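Local coordinates for protein transcription regulator (PDB 3CRJ) that probably binds regulatory DNA as a TetR-family transcription factor, with a helix-turn-helix region for DNA and a larger helical domain behind it, at residues A[14-19]-A[53-58]; A[84-89]-A[148-153]; A[95-100]-A[185-190]. All coordinates share one frame; numbering follows the deposited sequence.

Overall arrangement
Contact 1 comes first along the chain and closes within the predicted DNA-binding domain, where helix 12-30 meets the loop between helices 48-52 and 58-78. Contacts 2 and 3 follow, their segments alternating along the chain, and both anchor helix 85-97 in the C-terminal domain. Contact 2 joins the start of that helix to the loop after helix 121-148, and contact 3 joins its far end to helix 181-198. Their centres lie 19 Å apart, whereas the centre of contact 1 is 42 Å from that of contact 2 and 32 Å from that of contact 3, across the chain's centre. Contact 3 lies beside the probable dimer interface, consistent with the two-domain TetR architecture.

Contact 1: A[14-19]-A[53-58]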
ATOM      1  N   ASP A  14      23.983  -3.833  23.035  1.00 71.52           N
ATOM      2  CA  ASP A  14      23.656  -5.236  23.280  1.00 70.61           C
ATOM      3  C   ASP A  14      22.205  -5.382  23.728  1.00 69.78           C
ATOM      4  O   ASP A  14      21.491  -6.266  23.255  1.00 69.50           O
ATOM      5  CB  ASP A  14      24.608  -5.842  24.332  1.00 70.79           C
ATOM      6  CG  ASP A  14      26.097  -5.682  23.970  1.00 71.23           C
ATOM      7  OD1 ASP A  14      26.957  -6.027  24.814  1.00 70.26           O
ATOM      8  OD2 ASP A  14      26.416  -5.210  22.853  1.00 71.99           O
ATOM      9  N   GLN A  15      21.783  -4.501  24.633  1.00 68.81           N
ATOM     10  CA  GLN A  15      20.399  -4.444  25.113  1.00 67.95           C
ATOM     11  C   GLN A  15      19.410  -3.972  24.053  1.00 66.91           C
ATOM     12  O   GLN A  15      18.307  -4.503  23.939  1.00 67.03           O
ATOM     13  CB  GLN A  15      20.310  -3.506  26.317  1.00 68.29           C
ATOM     14  CG  GLN A  15      20.201  -4.177  27.673  1.00 68.96           C
ATOM     15  CD  GLN A  15      21.290  -5.188  27.908  1.00 69.70           C
ATOM     16  OE1 GLN A  15      21.196  -6.332  27.454  1.00 70.49           O
ATOM     17  NE2 GLN A  15      22.325  -4.781  28.630  1.00 69.03           N
ATOM     18  N   THR A  16      19.805  -2.944  23.312  1.00 65.63           N
ATOM     19  CA  THR A  16      19.013  -2.392  22.228  1.00 64.45           C
ATOM     20  C   THR A  16      18.684  -3.508  21.219  1.00 63.61           C
ATOM     21  O   THR A  16      17.511  -3.771  20.935  1.00 63.32           O
ATOM     22  CB  THR A  16      19.786  -1.202  21.585  1.00 64.68           C
ATOM     23  OG1 THR A  16      20.089  -0.235  22.599  1.00 64.63           O
ATOM     24  CG2 THR A  16      18.990  -0.528  20.486  1.00 64.97           C
ATOM     25  N   GLU A  17      19.724  -4.185  20.730  1.00 62.64           N
ATOM     26  CA  GLU A  17      19.608  -5.304  19.793  1.00 62.02           C
ATOM     27  C   GLU A  17      18.718  -6.453  20.290  1.00 61.59           C
ATOM     28  O   GLU A  17      17.806  -6.891  19.583  1.00 61.56           O
ATOM     29  CB  GLU A  17      20.997  -5.831  19.463  1.00 62.14           C
ATOM     30  CG  GLU A  17      21.604  -5.262  18.198  1.00 63.15           C
ATOM     31  CD  GLU A  17      21.590  -6.272  17.061  1.00 63.77           C
ATOM     32  OE1 GLU A  17      20.600  -7.018  16.949  1.00 63.71           O
ATOM     33  OE2 GLU A  17      22.574  -6.331  16.291  1.00 64.01           O
ATOM     34  N   GLU A  18      18.989  -6.942  21.498  1.00 60.91           N
ATOM     35  CA  GLU A  18      18.145  -7.952  22.126  1.00 60.52           C
ATOM     36  C   GLU A  18      16.710  -7.461  22.232  1.00 60.16           C
ATOM     37  O   GLU A  18      15.776  -8.248  22.042  1.00 59.85           O
ATOM     38  CB  GLU A  18      18.633  -8.276  23.535  1.00 60.79           C
ATOM     39  CG  GLU A  18      19.613  -9.408  23.668  1.00 61.08           C
ATOM     40  CD  GLU A  18      19.733  -9.834  25.114  1.00 62.70           C
ATOM     41  OE1 GLU A  18      18.803 -10.509  25.602  1.00 65.69           O
ATOM     42  OE2 GLU A  18      20.731  -9.488  25.778  1.00 61.96           O
ATOM     43  N   ILE A  19      16.538  -6.171  22.546  1.00 59.73           N
ATOM     44  CA  ILE A  19      15.193  -5.573  22.592  1.00 59.54           C
ATOM     45  C   ILE A  19      14.558  -5.428  21.206  1.00 59.61           C
ATOM     46  O   ILE A  19      13.375  -5.707  21.053  1.00 59.05           O
ATOM     47  CB  ILE A  19      15.127  -4.243  23.393  1.00 59.58           C
ATOM     48  CG1 ILE A  19      15.277  -4.516  24.904  1.00 59.49           C
ATOM     49  CG2 ILE A  19      13.802  -3.541  23.136  1.00 59.05           C
ATOM     50  CD1 ILE A  19      15.326  -3.259  25.796  1.00 58.86           C
ATOM     51  N   TYR A  53      13.661   1.358  30.452  1.00 59.43           N
ATOM     52  CA  TYR A  53      14.974   1.959  30.632  1.00 59.26           C
ATOM     53  C   TYR A  53      15.440   2.645  29.340  1.00 58.91           C
ATOM     54  O   TYR A  53      16.078   3.685  29.391  1.00 58.67           O
ATOM     55  CB  TYR A  53      15.986   0.903  31.104  1.00 59.40           C
ATOM     56  CG  TYR A  53      17.382   1.430  31.369  1.00 59.60           C
ATOM     57  CD1 TYR A  53      18.344   1.437  30.362  1.00 60.15           C
ATOM     58  CD2 TYR A  53      17.748   1.907  32.625  1.00 59.58           C
ATOM     59  CE1 TYR A  53      19.636   1.914  30.596  1.00 60.11           C
ATOM     60  CE2 TYR A  53      19.032   2.384  32.866  1.00 59.78           C
ATOM     61  CZ  TYR A  53      19.967   2.387  31.843  1.00 59.68           C
ATOM     62  OH  TYR A  53      21.239   2.856  32.063  1.00 60.10           O
ATOM     63  N   TYR A  54      15.095   2.067  28.193  1.00 58.59           N
ATOM     64  CA  TYR A  54      15.532   2.591  26.907  1.00 58.64           C
ATOM     65  C   TYR A  54      14.450   3.341  26.155  1.00 58.93           C
ATOM     66  O   TYR A  54      14.741   4.292  25.438  1.00 59.23           O
ATOM     67  CB  TYR A  54      16.088   1.465  26.040  1.00 58.37           C
ATOM     68  CG  TYR A  54      17.288   0.806  26.664  1.00 58.45           C
ATOM     69  CD1 TYR A  54      18.549   1.396  26.580  1.00 58.29           C
ATOM     70  CD2 TYR A  54      17.167  -0.395  27.353  1.00 57.68           C
ATOM     71  CE1 TYR A  54      19.657   0.805  27.155  1.00 57.93           C
ATOM     72  CE2 TYR A  54      18.264  -0.996  27.935  1.00 58.30           C
ATOM     73  CZ  TYR A  54      19.513  -0.389  27.831  1.00 58.79           C
ATOM     74  OH  TYR A  54      20.618  -0.976  28.419  1.00 59.07           O
ATOM     75  N   TYR A  55      13.207   2.900  26.306  1.00 59.27           N
ATOM     76  CA  TYR A  55      12.079   3.513  25.620  1.00 59.47           C
ATOM     77  C   TYR A  55      10.923   3.774  26.583  1.00 60.25           C
ATOM     78  O   TYR A  55      10.619   2.943  27.450  1.00 60.61           O
ATOM     79  CB  TYR A  55      11.635   2.627  24.465  1.00 58.89           C
ATOM     80  CG  TYR A  55      12.793   2.130  23.636  1.00 58.41           C
ATOM     81  CD1 TYR A  55      13.459   2.981  22.749  1.00 57.34           C
ATOM     82  CD2 TYR A  55      13.233   0.819  23.749  1.00 57.95           C
ATOM     83  CE1 TYR A  55      14.524   2.539  22.000  1.00 56.75           C
ATOM     84  CE2 TYR A  55      14.302   0.362  22.997  1.00 58.10           C
ATOM     85  CZ  TYR A  55      14.941   1.231  22.130  1.00 57.82           C
ATOM     86  OH  TYR A  55      15.999   0.781  21.391  1.00 58.52           O
ATOM     87  N   ASP A  56      10.279   4.925  26.422  1.00 60.55           N
ATOM     88  CA  ASP A  56       9.234   5.351  27.341  1.00 61.48           C
ATOM     89  C   ASP A  56       7.860   4.932  26.844  1.00 61.76           C
ATOM     90  O   ASP A  56       6.916   4.812  27.625  1.00 62.29           O
ATOM     91  CB  ASP A  56       9.311   6.864  27.516  1.00 61.67           C
ATOM     92  CG  ASP A  56      10.661   7.418  27.074  1.00 63.37           C
ATOM     93  OD1 ASP A  56      11.269   8.217  27.837  1.00 62.04           O
ATOM     94  OD2 ASP A  56      11.120   7.016  25.958  1.00 64.48           O
ATOM     95  N   THR A  57       7.764   4.685  25.542  1.00 62.04           N
ATOM     96  CA  THR A  57       6.504   4.417  24.898  1.00 61.90           C
ATOM     97  C   THR A  57       6.661   3.298  23.912  1.00 62.41           C
ATOM     98  O   THR A  57       7.754   3.081  23.371  1.00 62.86           O
ATOM     99  CB  THR A  57       6.066   5.644  24.133  1.00 61.87           C
ATOM    100  OG1 THR A  57       6.010   6.738  25.048  1.00 61.36           O
ATOM    101  CG2 THR A  57       4.684   5.449  23.506  1.00 62.49           C
ATOM    102  N   LYS A  58       5.564   2.568  23.711  1.00 62.75           N
ATOM    103  CA  LYS A  58       5.360   1.726  22.533  1.00 62.77           C
ATOM    104  C   LYS A  58       5.826   2.477  21.278  1.00 62.94           C
ATOM    105  O   LYS A  58       6.625   1.946  20.509  1.00 63.86           O
ATOM    106  CB  LYS A  58       3.872   1.348  22.415  1.00 62.63           C
ATOM    107  CG  LYS A  58       3.519   0.320  21.340  1.00 62.29           C
ATOM    108  CD  LYS A  58       2.059  -0.034  21.434  1.00 62.50           C
ATOM    109  CE  LYS A  58       1.486  -0.513  20.108  1.00 63.66           C
ATOM    110  NZ  LYS A  58       0.007  -0.260  19.987  1.00 64.03           N
TER
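Ile-19 reaches two neighbouring tyrosines by different branches. Its CD1 lies 3.7 Å from CD2 of Tyr-54, approaching the ring obliquely, while its CG2 comes to the edge of the Tyr-55 ring, near the ring plane, 3.9 Å from CE2. Ile-19 has CG2 anti to the backbone N and CG1 beside it (chi1 -72°), which divides the two branches between the two rings.

Aliphatic groups also meet the phenol ends. Gln-15 lays CB and CG against the far end of Tyr-54, with CB 3.3 Å from OH; its chain then bends at chi2, and the amide plane stands 50° from the ring. Thr-16 crosses Tyr-55 at about a right angle and presents its methyl CG2 at 3.4 Å from OH. The hydroxyl OG1 of Thr-16 is hydrogen-bonded to the carbonyl of Phe-12, one turn earlier.

Among the aromatic neighbours, CD1 of Tyr-53 sits over the centre of one face of Tyr-54, and Phe-12 meets Tyr-54 edge-to-face.

Tyr-54 and Tyr-55 end the predicted helix-turn-helix and tie it to helix 12-30, the first helix of the TetR DNA-binding domain. Tyr-44 of helix 37-44 touches Gln-15 and Ile-19, while Tyr-55 also packs on Leu-61 and Ala-64 of helix 58-78.

Contact 2: A[84-89]-A[148-153]; sequences DPEARL and EGVFTD
The helix turn that sets Pro-85 against Val-150 and Phe-151 is capped by Asp-84, whose OD1 accepts Ala-87 N at 2.7 Å. This bond is nearly straight, 176° at the hydrogen, and meets the anti side of OD1 at 15° from the carboxylate plane. Asp-84 is at the N-cap of helix 85-97, and this is its capping bond; the negative side chain at the helix start would be expected to sit well with the helix dipole. Pro-85 follows as the first helical residue.

Between the two segments the contact is apolar. CG of Pro-85 lies 4.0 Å from CG2 of Val-150, the two side chains crossing at about a right angle. The other methyl of Val-150, CG1, is anti to its own backbone N (chi1 173°) and lies against CG and the carboxylate carbon CD of Glu-86, each 3.7 Å away; these side chains too are roughly perpendicular. The carboxylate also makes a weak hydrogen bond, from OE1 to NE2 of Gln-199.

Phe-151 inserts the tip of its ring beside the first turn of the helix. CZ approaches CB of Pro-85 at 4.0 Å, and the carbonyl O of Pro-85 lies at the ring edge, 3.7 Å from CZ. Leu-89, one turn on, brings CD2 to 4.4 Å from CZ, obliquely to the ring.

Helix 121-148 ends in a Schellman motif at Gly-149, whose phi is positive; a further backbone hydrogen bond joins Phe-151 to Gly-145. Pro-85 packs on His-144 and Leu-89 on Leu-138 of the same helix 121-148. Leu-198 of helix 181-198 touches both Leu-89 and Phe-151, so the contact joins one end of helix 85-97 to the end of helix 121-148 and to the C-terminal helix.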
ATOM      1  N   ASP A  84      28.050  -3.142 -12.017  1.00 60.33           N
ATOM      2  CA  ASP A  84      27.376  -3.341 -13.309  1.00 60.64           C
ATOM      3  C   ASP A  84      25.899  -2.927 -13.241  1.00 60.49           C
ATOM      4  O   ASP A  84      25.103  -3.556 -12.530  1.00 60.19           O
ATOM      5  CB  ASP A  84      27.480  -4.798 -13.764  1.00 60.87           C
ATOM      6  CG  ASP A  84      26.707  -5.063 -15.051  1.00 62.73           C
ATOM      7  OD1 ASP A  84      25.445  -5.102 -15.060  1.00 65.16           O
ATOM      8  OD2 ASP A  84      27.380  -5.239 -16.076  1.00 64.90           O
ATOM      9  N   PRO A  85      25.536  -1.877 -13.989  1.00 60.37           N
ATOM     10  CA  PRO A  85      24.220  -1.288 -13.905  1.00 60.83           C
ATOM     11  C   PRO A  85      23.073  -2.278 -14.108  1.00 61.52           C
ATOM     12  O   PRO A  85      22.122  -2.249 -13.326  1.00 61.86           O
ATOM     13  CB  PRO A  85      24.233  -0.210 -14.997  1.00 60.74           C
ATOM     14  CG  PRO A  85      25.373  -0.525 -15.855  1.00 60.92           C
ATOM     15  CD  PRO A  85      26.380  -1.164 -14.957  1.00 60.61           C
ATOM     16  N   GLU A  86      23.153  -3.151 -15.113  1.00 61.62           N
ATOM     17  CA  GLU A  86      22.079  -4.114 -15.336  1.00 62.14           C
ATOM     18  C   GLU A  86      22.012  -5.065 -14.141  1.00 61.45           C
ATOM     19  O   GLU A  86      20.931  -5.255 -13.544  1.00 61.18           O
ATOM     20  CB  GLU A  86      22.256  -4.904 -16.639  1.00 62.17           C
ATOM     21  CG  GLU A  86      23.375  -4.369 -17.574  1.00 65.09           C
ATOM     22  CD  GLU A  86      23.272  -4.915 -19.005  1.00 64.19           C
ATOM     23  OE1 GLU A  86      22.106  -5.078 -19.468  1.00 65.12           O
ATOM     24  OE2 GLU A  86      24.343  -5.177 -19.643  1.00 64.20           O
ATOM     25  N   ALA A  87      23.159  -5.649 -13.772  1.00 60.58           N
ATOM     26  CA  ALA A  87      23.178  -6.647 -12.687  1.00 59.62           C
ATOM     27  C   ALA A  87      22.784  -6.061 -11.332  1.00 59.07           C
ATOM     28  O   ALA A  87      22.234  -6.758 -10.477  1.00 58.89           O
ATOM     29  CB  ALA A  87      24.510  -7.336 -12.602  1.00 59.24           C
ATOM     30  N   ARG A  88      23.052  -4.775 -11.151  1.00 58.52           N
ATOM     31  CA  ARG A  88      22.849  -4.148  -9.864  1.00 57.90           C
ATOM     32  C   ARG A  88      21.397  -3.762  -9.665  1.00 57.24           C
ATOM     33  O   ARG A  88      20.855  -3.889  -8.551  1.00 56.64           O
ATOM     34  CB  ARG A  88      23.747  -2.924  -9.717  1.00 58.40           C
ATOM     35  CG  ARG A  88      23.997  -2.552  -8.267  1.00 59.03           C
ATOM     36  CD  ARG A  88      24.541  -1.130  -8.074  1.00 59.25           C
ATOM     37  NE  ARG A  88      24.398  -0.733  -6.674  1.00 56.47           N
ATOM     38  CZ  ARG A  88      25.190  -1.145  -5.691  1.00 55.71           C
ATOM     39  NH1 ARG A  88      26.220  -1.961  -5.941  1.00 53.60           N
ATOM     40  NH2 ARG A  88      24.948  -0.728  -4.451  1.00 54.98           N
ATOM     41  N   LEU A  89      20.771  -3.282 -10.735  1.00 56.54           N
ATOM     42  CA  LEU A  89      19.366  -2.964 -10.675  1.00 56.18           C
ATOM     43  C   LEU A  89      18.676  -4.233 -10.241  1.00 56.81           C
ATOM     44  O   LEU A  89      18.006  -4.275  -9.186  1.00 57.20           O
ATOM     45  CB  LEU A  89      18.824  -2.480 -12.020  1.00 55.73           C
ATOM     46  CG  LEU A  89      17.415  -1.866 -11.982  1.00 55.49           C
ATOM     47  CD1 LEU A  89      17.174  -0.870 -10.805  1.00 53.00           C
ATOM     48  CD2 LEU A  89      17.072  -1.211 -13.274  1.00 53.04           C
ATOM     49  N   GLU A 148      27.072   4.888 -18.330  1.00 56.29           N
ATOM     50  CA  GLU A 148      27.792   3.867 -19.103  1.00 56.98           C
ATOM     51  C   GLU A 148      27.152   3.637 -20.476  1.00 57.77           C
ATOM     52  O   GLU A 148      27.696   2.908 -21.310  1.00 58.01           O
ATOM     53  CB  GLU A 148      27.908   2.531 -18.354  1.00 57.07           C
ATOM     54  CG  GLU A 148      28.636   2.559 -17.006  1.00 57.56           C
ATOM     55  CD  GLU A 148      30.091   2.962 -17.114  1.00 60.61           C
ATOM     56  OE1 GLU A 148      30.596   3.611 -16.174  1.00 62.89           O
ATOM     57  OE2 GLU A 148      30.753   2.634 -18.125  1.00 61.67           O
ATOM     58  N   GLY A 149      26.006   4.261 -20.721  1.00 58.32           N
ATOM     59  CA  GLY A 149      25.340   4.141 -22.018  1.00 59.23           C
ATOM     60  C   GLY A 149      24.594   2.830 -22.196  1.00 60.11           C
ATOM     61  O   GLY A 149      24.111   2.528 -23.292  1.00 60.21           O
ATOM     62  N   VAL A 150      24.500   2.060 -21.109  1.00 60.52           N
ATOM     63  CA  VAL A 150      23.754   0.791 -21.049  1.00 60.77           C
ATOM     64  C   VAL A 150      22.237   1.015 -21.013  1.00 60.64           C
ATOM     65  O   VAL A 150      21.455   0.155 -21.438  1.00 61.17           O
ATOM     66  CB  VAL A 150      24.180  -0.020 -19.784  1.00 60.86           C
ATOM     67  CG1 VAL A 150      23.329  -1.269 -19.581  1.00 60.61           C
ATOM     68  CG2 VAL A 150      25.645  -0.386 -19.871  1.00 62.10           C
ATOM     69  N   PHE A 151      21.823   2.151 -20.465  1.00 60.47           N
ATOM     70  CA  PHE A 151      20.403   2.493 -20.369  1.00 60.54           C
ATOM     71  C   PHE A 151      20.143   3.735 -21.201  1.00 60.81           C
ATOM     72  O   PHE A 151      20.977   4.642 -21.267  1.00 60.92           O
ATOM     73  CB  PHE A 151      19.977   2.811 -18.923  1.00 59.89           C
ATOM     74  CG  PHE A 151      20.152   1.678 -17.927  1.00 59.78           C
ATOM     75  CD1 PHE A 151      20.061   0.337 -18.309  1.00 59.44           C
ATOM     76  CD2 PHE A 151      20.334   1.972 -16.561  1.00 58.15           C
ATOM     77  CE1 PHE A 151      20.187  -0.684 -17.354  1.00 58.41           C
ATOM     78  CE2 PHE A 151      20.460   0.965 -15.616  1.00 54.94           C
ATOM     79  CZ  PHE A 151      20.389  -0.359 -16.014  1.00 57.55           C
ATOM     80  N   THR A 152      18.973   3.789 -21.813  1.00 61.47           N
ATOM     81  CA  THR A 152      18.508   4.981 -22.526  1.00 62.23           C
ATOM     82  C   THR A 152      18.495   6.203 -21.615  1.00 62.56           C
ATOM     83  O   THR A 152      18.153   6.078 -20.419  1.00 62.49           O
ATOM     84  CB  THR A 152      17.092   4.737 -23.008  1.00 62.08           C
ATOM     85  OG1 THR A 152      17.104   3.597 -23.871  1.00 63.68           O
ATOM     86  CG2 THR A 152      16.524   5.946 -23.724  1.00 61.83           C
ATOM     87  N   ASP A 153      18.843   7.370 -22.164  1.00 62.66           N
ATOM     88  CA  ASP A 153      18.843   8.580 -21.347  1.00 63.63           C
ATOM     89  C   ASP A 153      17.430   9.070 -21.064  1.00 63.80           C
ATOM     90  O   ASP A 153      16.851   9.781 -21.871  1.00 64.78           O
ATOM     91  CB  ASP A 153      19.662   9.712 -21.976  1.00 63.80           C
ATOM     92  CG  ASP A 153      19.687  10.963 -21.101  1.00 64.41           C
ATOM     93  OD1 ASP A 153      19.956  12.054 -21.620  1.00 66.59           O
ATOM     94  OD2 ASP A 153      19.423  10.868 -19.883  1.00 66.81           O
TER

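Contact 3: A[95-100]-A[185-190]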
ATOM      1  N   GLU A  95      16.328  -7.782  -3.957  1.00 61.22           N
ATOM      2  CA  GLU A  95      16.370  -7.451  -2.550  1.00 62.48           C
ATOM      3  C   GLU A  95      15.041  -6.890  -2.032  1.00 62.63           C
ATOM      4  O   GLU A  95      14.593  -7.245  -0.942  1.00 63.74           O
ATOM      5  CB  GLU A  95      17.503  -6.482  -2.284  1.00 62.41           C
ATOM      6  CG  GLU A  95      18.155  -6.726  -0.973  1.00 66.46           C
ATOM      7  CD  GLU A  95      18.779  -8.111  -0.876  1.00 71.32           C
ATOM      8  OE1 GLU A  95      18.560  -8.780   0.165  1.00 72.43           O
ATOM      9  OE2 GLU A  95      19.480  -8.532  -1.839  1.00 73.66           O
ATOM     10  N   LEU A  96      14.397  -6.049  -2.820  1.00 62.47           N
ATOM     11  CA  LEU A  96      13.179  -5.388  -2.379  1.00 62.27           C
ATOM     12  C   LEU A  96      11.938  -6.253  -2.614  1.00 62.63           C
ATOM     13  O   LEU A  96      10.923  -6.080  -1.940  1.00 62.39           O
ATOM     14  CB  LEU A  96      13.015  -4.056  -3.111  1.00 61.85           C
ATOM     15  CG  LEU A  96      13.990  -2.917  -2.833  1.00 59.93           C
ATOM     16  CD1 LEU A  96      14.307  -2.143  -4.105  1.00 56.71           C
ATOM     17  CD2 LEU A  96      13.391  -2.027  -1.783  1.00 56.76           C
ATOM     18  N   LEU A  97      12.019  -7.188  -3.557  1.00 63.27           N
ATOM     19  CA  LEU A  97      10.821  -7.924  -3.996  1.00 64.18           C
ATOM     20  C   LEU A  97      10.859  -9.436  -3.831  1.00 65.44           C
ATOM     21  O   LEU A  97       9.819 -10.035  -3.676  1.00 65.97           O
ATOM     22  CB  LEU A  97      10.426  -7.562  -5.433  1.00 63.63           C
ATOM     23  CG  LEU A  97       9.296  -6.568  -5.719  1.00 62.43           C
ATOM     24  CD1 LEU A  97       8.882  -5.779  -4.509  1.00 62.06           C
ATOM     25  CD2 LEU A  97       9.680  -5.653  -6.862  1.00 59.32           C
ATOM     26  N   VAL A  98      12.026 -10.065  -3.865  1.00 67.28           N
ATOM     27  CA  VAL A  98      12.068 -11.513  -3.632  1.00 69.06           C
ATOM     28  C   VAL A  98      12.363 -11.903  -2.177  1.00 70.49           C
ATOM     29  O   VAL A  98      11.694 -12.776  -1.626  1.00 70.88           O
ATOM     30  CB  VAL A  98      12.969 -12.255  -4.646  1.00 68.57           C
ATOM     31  CG1 VAL A  98      12.851 -11.587  -6.000  1.00 67.70           C
ATOM     32  CG2 VAL A  98      14.410 -12.275  -4.180  1.00 69.41           C
ATOM     33  N   LYS A  99      13.342 -11.249  -1.553  1.00 72.44           N
ATOM     34  CA  LYS A  99      13.670 -11.507  -0.137  1.00 74.61           C
ATOM     35  C   LYS A  99      12.467 -11.430   0.823  1.00 75.52           C
ATOM     36  O   LYS A  99      12.341 -12.309   1.680  1.00 75.54           O
ATOM     37  CB  LYS A  99      14.798 -10.583   0.373  1.00 74.64           C
ATOM     38  CG  LYS A  99      16.095 -10.654  -0.422  1.00 76.28           C
ATOM     39  CD  LYS A  99      16.803 -12.030  -0.319  1.00 76.72           C
ATOM     40  CE  LYS A  99      18.223 -12.017  -0.938  1.00 75.70           C
ATOM     41  NZ  LYS A  99      18.343 -11.305  -2.245  1.00 74.35           N
ATOM     42  N   PRO A 100      11.595 -10.385   0.695  1.00 76.47           N
ATOM     43  CA  PRO A 100      10.463 -10.227   1.627  1.00 77.56           C
ATOM     44  C   PRO A 100       9.349 -11.262   1.465  1.00 78.72           C
ATOM     45  O   PRO A 100       8.352 -11.216   2.223  1.00 78.85           O
ATOM     46  CB  PRO A 100       9.925  -8.824   1.319  1.00 77.17           C
ATOM     47  CG  PRO A 100      10.973  -8.173   0.502  1.00 77.32           C
ATOM     48  CD  PRO A 100      11.609  -9.281  -0.274  1.00 76.47           C
ATOM     49  N   THR A 185       4.764 -11.506  -8.773  1.00 58.36           N
ATOM     50  CA  THR A 185       4.270 -10.862  -9.996  1.00 58.10           C
ATOM     51  C   THR A 185       4.808  -9.430 -10.125  1.00 57.53           C
ATOM     52  O   THR A 185       5.192  -8.999 -11.240  1.00 58.22           O
ATOM     53  CB  THR A 185       2.729 -10.830 -10.134  1.00 58.23           C
ATOM     54  OG1 THR A 185       2.231  -9.672  -9.468  1.00 60.25           O
ATOM     55  CG2 THR A 185       2.039 -12.104  -9.590  1.00 57.50           C
ATOM     56  N   ALA A 186       4.834  -8.692  -9.015  1.00 56.10           N
ATOM     57  CA  ALA A 186       5.403  -7.332  -9.023  1.00 55.76           C
ATOM     58  C   ALA A 186       6.877  -7.298  -9.421  1.00 55.40           C
ATOM     59  O   ALA A 186       7.321  -6.373 -10.096  1.00 55.42           O
ATOM     60  CB  ALA A 186       5.201  -6.629  -7.695  1.00 55.47           C
ATOM     61  N   ARG A 187       7.627  -8.315  -9.016  1.00 54.99           N
ATOM     62  CA  ARG A 187       9.001  -8.447  -9.457  1.00 54.59           C
ATOM     63  C   ARG A 187       9.045  -8.450 -10.964  1.00 54.39           C
ATOM     64  O   ARG A 187       9.914  -7.791 -11.542  1.00 55.44           O
ATOM     65  CB  ARG A 187       9.651  -9.724  -8.885  1.00 54.76           C
ATOM     66  CG  ARG A 187      11.142  -9.840  -9.144  1.00 54.55           C
ATOM     67  CD  ARG A 187      11.874  -8.493  -8.861  1.00 55.67           C
ATOM     68  NE  ARG A 187      13.271  -8.485  -9.319  1.00 55.52           N
ATOM     69  CZ  ARG A 187      13.678  -8.104 -10.531  1.00 55.63           C
ATOM     70  NH1 ARG A 187      12.798  -7.695 -11.446  1.00 56.37           N
ATOM     71  NH2 ARG A 187      14.972  -8.141 -10.835  1.00 53.97           N
ATOM     72  N   GLN A 188       8.118  -9.166 -11.604  1.00 54.37           N
ATOM     73  CA  GLN A 188       8.052  -9.249 -13.075  1.00 54.71           C
ATOM     74  C   GLN A 188       7.603  -7.935 -13.705  1.00 55.25           C
ATOM     75  O   GLN A 188       8.150  -7.503 -14.749  1.00 54.66           O
ATOM     76  CB  GLN A 188       7.109 -10.352 -13.536  1.00 54.43           C
ATOM     77  CG  GLN A 188       7.179 -10.517 -15.047  1.00 56.01           C
ATOM     78  CD  GLN A 188       6.303 -11.636 -15.584  1.00 56.97           C
ATOM     79  OE1 GLN A 188       6.251 -12.718 -15.009  1.00 58.82           O
ATOM     80  NE2 GLN A 188       5.615 -11.377 -16.692  1.00 53.77           N
ATOM     81  N   THR A 189       6.603  -7.305 -13.074  1.00 55.51           N
ATOM     82  CA  THR A 189       6.191  -5.965 -13.463  1.00 55.60           C
ATOM     83  C   THR A 189       7.400  -5.019 -13.428  1.00 56.28           C
ATOM     84  O   THR A 189       7.713  -4.362 -14.440  1.00 56.77           O
ATOM     85  CB  THR A 189       5.102  -5.463 -12.545  1.00 55.71           C
ATOM     86  OG1 THR A 189       3.994  -6.360 -12.616  1.00 55.98           O
ATOM     87  CG2 THR A 189       4.650  -4.066 -12.945  1.00 55.15           C
ATOM     88  N   ALA A 190       8.108  -4.986 -12.298  1.00 55.72           N
ATOM     89  CA  ALA A 190       9.337  -4.209 -12.207  1.00 56.29           C
ATOM     90  C   ALA A 190      10.321  -4.484 -13.360  1.00 57.11           C
ATOM     91  O   ALA A 190      10.834  -3.544 -13.939  1.00 57.71           O
ATOM     92  CB  ALA A 190      10.018  -4.408 -10.859  1.00 55.98           C
TER
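Two torsions fold the chain of Arg-187 along Leu-97: chi1 of -172° sends CG opposite the backbone N, and a bend at chi2 (45°) turns CD back over the leucine. CD then lies 3.8 Å from CB of Leu-97, and CG lies 4.0 Å from CG1 of Val-98, whose side chain crosses the arginine stem obliquely. The methylenes of Arg-187 thus do the apolar work and leave the guanidinium to reach beyond the contact. Asp-94 forms a salt bridge to NE, Asn-90 accepts from NH2, and Ser-191 OG accepts from NH1, so all three nitrogens are engaged and the plane of the group is probably well fixed.

Leu-97 points at the backbone of helix 181-198. Its CD2 lies against the backbone at Arg-187, 3.9 Å from CA of that residue. Ala-186 and Ala-190, one turn apart, flank this place: the same CD2 is near the carbonyl O of Ala-186 and 4.2 Å from CB of Ala-190. Ile-167 of helix 156-176 packs on the same Leu-97.

Toward the second subunit, Ala-186 touches Thr-165 of that chain, and OG1 of Thr-189 is hydrogen-bonded to OG of its Ser-162. These cross-subunit contacts are consistent with the four-helix bundle by which TetR regulators dimerise, here with helices 156-176 and 181-198 of each subunit; Leu-97 and Arg-187 join helix 85-97 of the regulatory domain to that bundle.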